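Local coordinates for protein thermostable carboxypeptidase 1 (Pyrococcus furiosus, PDB 1KA2) that removes amino acids one at a time from the C-terminus of peptides with broad specificity, as a cobalt-dependent metallocarboxypeptidase of the M32 family, at residues A[353-356]-A[357-360]; A[422-425]-A[426-429]. All blocks are in the same frame, centred on the assembly; numbering follows the deposited sequence.

In the fold
The two contacts are a worked example of local side-chain and backbone bonding at two points of a largely helical fold. Followed from the N terminus, contact 1 comes first: residues 353-360 lead from the end of the loop that follows helix 335-342 into helix 359-375. Contact 2 follows in series some sixty residues later, within residues 422-429 of helix 421-440. The two neither nest nor cross, and each joins neighbours in one continuous stretch, so neither closes a long loop. Their centres lie about 12 Å apart, and Asn360 and Tyr359 of the first reach Thr424, Thr427 and Tyr423 of the second. Helix 359-375 is thereby tied to helix 421-440, beside the metal-binding residue Glu299.

Contact 1. Residues A[353-356]-A[357-360]; sequences EADV and VTYN
Asp355 folds back over the turn that follows it, and its carboxylate gathers the donors of Val357 and Thr358. From CB the chain bends so that CG sits between the backbone N and the carbonyl carbon (chi1 57°), which carries the carboxylate forward alongside its own chain. There CG lies 3.2 Å from Thr358 OG1, and the two side chains cross at about a right angle. OD1 receives the Thr358 OG1 hydroxyl at a very short 2.5 Å, a length that is doubtful in detail; the same oxygen also accepts from the amide of Arg346. OD2 takes Thr358 N at 2.9 Å, the donor standing 42° out of the carboxylate plane, and receives a weak bond from Val357 N at 2.7 Å. Since Asp355 O also accepts from Tyr359 N at 2.9 Å, side chain and backbone of one residue together form an Asx motif. Asp355 and Ala354 belong to the predicted I/NRXXA/SD signature of this peptidase family. A leucine in place of Asp355 would probably strip Thr358 N and the Arg346 amide of their buried acceptor and set the Thr358 hydroxyl free to turn. Ala354 CB approaches the edge of the Tyr359 ring, 4.0 Å from CD1. Tyr359 has CG anti to the backbone N (chi1 -174°), a turn that leads the far end of the ring away from 353-356; Arg303 makes a cation-pi contact with this ring. On Val356, CG2 packs 3.8 Å from Val357 CG2, while Trp493 and Tyr498 of helix 488-498 touch the Val356 side chain.

Contact 2. Residues A[422-425]-A[426-429]; sequences TYTI and GTLL
Thr424 O is shared by two donors of the next turn, Thr427 and Leu428, in an ordinary alpha-helix, here the first half of helix 421-440. Leu428 N reaches it at 2.8 Å, almost straight at the hydrogen (176°). Thr427 OG1 gives its proton to the same oxygen at 2.6 Å; with OG1 between the backbone N and the carbonyl carbon (chi1 68°), the hydroxyl is turned back down the helix. This leaves OG1 able to accept, and Asn360 ND2 of helix 359-375 fills that role. Thr424 OG1 is likewise engaged by Asn360, through OD1, while Thr422 OG1 is hydrogen-bonded to Tyr419 O, just ahead of the helix. Around these side chains the backbone ladder is regular: Gly426 N bonds to Thr422 O at 3.2 Å, and Thr427 N to Tyr423 O at 3.1 Å. Leu429 N continues it to Ile425 O, an oxygen whose modelled place is less sure. The side chain of Tyr423, directed away from 426-429, touches the metal-binding Glu299, and its ring forms a cation-pi contact with Arg351, so this part of the helix borders the active site. Ile425 and Leu429 lie against Met485 of a loop, whereas Thr424 and Leu428 both touch Met175 of helix 169-192. The latter two side chains lie alongside each other, pointing the same way, with Thr424 CG2 3.8 Å from Leu428 CG.

Contact 1. Residues A[353-356]-A[357-360]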
# COMPACT_ATOMS: atom_id res chain seq x y z
N GLU A 353 22.49 -14.76 -13.32
CA GLU A 353 22.80 -16.10 -12.81
C GLU A 353 24.30 -16.27 -12.57
O GLU A 353 24.73 -17.23 -11.91
CB GLU A 353 22.29 -17.15 -13.79
CG GLU A 353 20.86 -16.90 -14.24
CD GLU A 353 20.16 -18.17 -14.67
OE1 GLU A 353 20.08 -19.10 -13.84
OE2 GLU A 353 19.68 -18.23 -15.82
N ALA A 354 25.09 -15.34 -13.09
CA ALA A 354 26.54 -15.40 -12.95
C ALA A 354 27.01 -15.55 -11.50
O ALA A 354 26.52 -14.86 -10.60
CB ALA A 354 27.16 -14.17 -13.57
N ASP A 355 27.97 -16.46 -11.31
CA ASP A 355 28.58 -16.70 -10.01
C ASP A 355 29.32 -15.40 -9.71
O ASP A 355 29.41 -14.53 -10.58
CB ASP A 355 29.59 -17.83 -10.11
CG ASP A 355 30.65 -17.54 -11.15
OD1 ASP A 355 30.41 -17.81 -12.34
OD2 ASP A 355 31.71 -17.00 -10.76
N VAL A 356 29.89 -15.28 -8.51
CA VAL A 356 30.59 -14.06 -8.14
C VAL A 356 31.90 -13.76 -8.88
O VAL A 356 32.34 -12.60 -8.92
CB VAL A 356 30.91 -14.03 -6.65
CG1 VAL A 356 29.66 -14.28 -5.84
CG2 VAL A 356 31.98 -15.06 -6.34
N VAL A 357 32.53 -14.79 -9.43
CA VAL A 357 33.80 -14.60 -10.13
C VAL A 357 33.58 -14.15 -11.58
O VAL A 357 34.31 -13.29 -12.08
CB VAL A 357 34.64 -15.91 -10.09
CG1 VAL A 357 36.04 -15.65 -10.63
CG2 VAL A 357 34.71 -16.43 -8.67
N THR A 358 32.56 -14.69 -12.23
CA THR A 358 32.24 -14.34 -13.61
C THR A 358 31.29 -13.13 -13.73
O THR A 358 31.23 -12.48 -14.78
CB THR A 358 31.61 -15.54 -14.36
OG1 THR A 358 30.31 -15.83 -13.82
CG2 THR A 358 32.49 -16.78 -14.22
N TYR A 359 30.55 -12.83 -12.67
CA TYR A 359 29.59 -11.71 -12.68
C TYR A 359 30.11 -10.38 -13.23
O TYR A 359 29.54 -9.81 -14.17
CB TYR A 359 29.03 -11.45 -11.28
CG TYR A 359 27.93 -10.40 -11.24
CD1 TYR A 359 26.62 -10.72 -11.61
CD2 TYR A 359 28.19 -9.10 -10.84
CE1 TYR A 359 25.60 -9.77 -11.58
CE2 TYR A 359 27.19 -8.13 -10.82
CZ TYR A 359 25.90 -8.47 -11.19
OH TYR A 359 24.91 -7.52 -11.16
N ASN A 360 31.17 -9.87 -12.63
CA ASN A 360 31.70 -8.59 -13.07
C ASN A 360 32.12 -8.47 -14.55
O ASN A 360 32.26 -7.37 -15.07
CB ASN A 360 32.83 -8.16 -12.13
CG ASN A 360 32.30 -7.71 -10.77
OD1 ASN A 360 31.35 -6.93 -10.69
ND2 ASN A 360 32.91 -8.20 -9.70

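Contact 2. Residues A[422-425]-A[426-429]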
# COMPACT_ATOMS: atom_id res chain seq x y z
N THR A 422 27.32 0.43 -11.41
CA THR A 422 27.09 0.48 -9.97
C THR A 422 27.03 -0.93 -9.36
O THR A 422 27.29 -1.09 -8.17
CB THR A 422 25.78 1.22 -9.62
OG1 THR A 422 24.68 0.58 -10.28
CG2 THR A 422 25.86 2.67 -10.04
N TYR A 423 26.69 -1.94 -10.17
CA TYR A 423 26.65 -3.32 -9.64
C TYR A 423 28.06 -3.81 -9.29
O TYR A 423 28.28 -4.43 -8.24
CB TYR A 423 26.04 -4.31 -10.65
CG TYR A 423 24.53 -4.20 -10.85
CD1 TYR A 423 24.01 -3.50 -11.95
CD2 TYR A 423 23.63 -4.83 -9.99
CE1 TYR A 423 22.64 -3.45 -12.18
CE2 TYR A 423 22.26 -4.79 -10.21
CZ TYR A 423 21.77 -4.10 -11.31
OH TYR A 423 20.42 -4.04 -11.54
N THR A 424 29.02 -3.56 -10.19
CA THR A 424 30.40 -3.99 -9.97
C THR A 424 30.96 -3.28 -8.75
O THR A 424 31.66 -3.89 -7.94
CB THR A 424 31.28 -3.69 -11.22
OG1 THR A 424 30.83 -4.50 -12.31
CG2 THR A 424 32.76 -3.99 -10.94
N ILE A 425 30.65 -1.99 -8.62
CA ILE A 425 31.10 -1.19 -7.48
C ILE A 425 30.69 -1.85 -6.18
O ILE A 425 31.47 -1.91 -5.22
CB ILE A 425 30.50 0.23 -7.52
CG1 ILE A 425 31.08 0.99 -8.71
CG2 ILE A 425 30.78 0.94 -6.19
CD1 ILE A 425 30.58 2.43 -8.82
N GLY A 426 29.44 -2.32 -6.12
CA GLY A 426 28.95 -2.99 -4.93
C GLY A 426 29.71 -4.27 -4.64
O GLY A 426 30.09 -4.52 -3.49
N THR A 427 29.93 -5.10 -5.66
CA THR A 427 30.66 -6.36 -5.45
C THR A 427 32.06 -6.01 -4.93
O THR A 427 32.50 -6.54 -3.91
CB THR A 427 30.83 -7.16 -6.78
OG1 THR A 427 31.72 -6.44 -7.65
CG2 THR A 427 29.48 -7.34 -7.48
N LEU A 428 32.74 -5.11 -5.63
CA LEU A 428 34.09 -4.70 -5.23
C LEU A 428 34.09 -4.17 -3.80
O LEU A 428 34.83 -4.66 -2.94
CB LEU A 428 34.62 -3.61 -6.17
CG LEU A 428 34.65 -3.91 -7.67
CD1 LEU A 428 35.57 -2.92 -8.36
CD2 LEU A 428 35.13 -5.34 -7.94
N LEU A 429 33.27 -3.16 -3.56
CA LEU A 429 33.19 -2.59 -2.23
C LEU A 429 32.89 -3.60 -1.12
O LEU A 429 33.29 -3.38 0.04
CB LEU A 429 32.13 -1.48 -2.19
CG LEU A 429 32.60 -0.08 -2.55
CD1 LEU A 429 33.08 -0.08 -3.98
CD2 LEU A 429 31.47 0.92 -2.35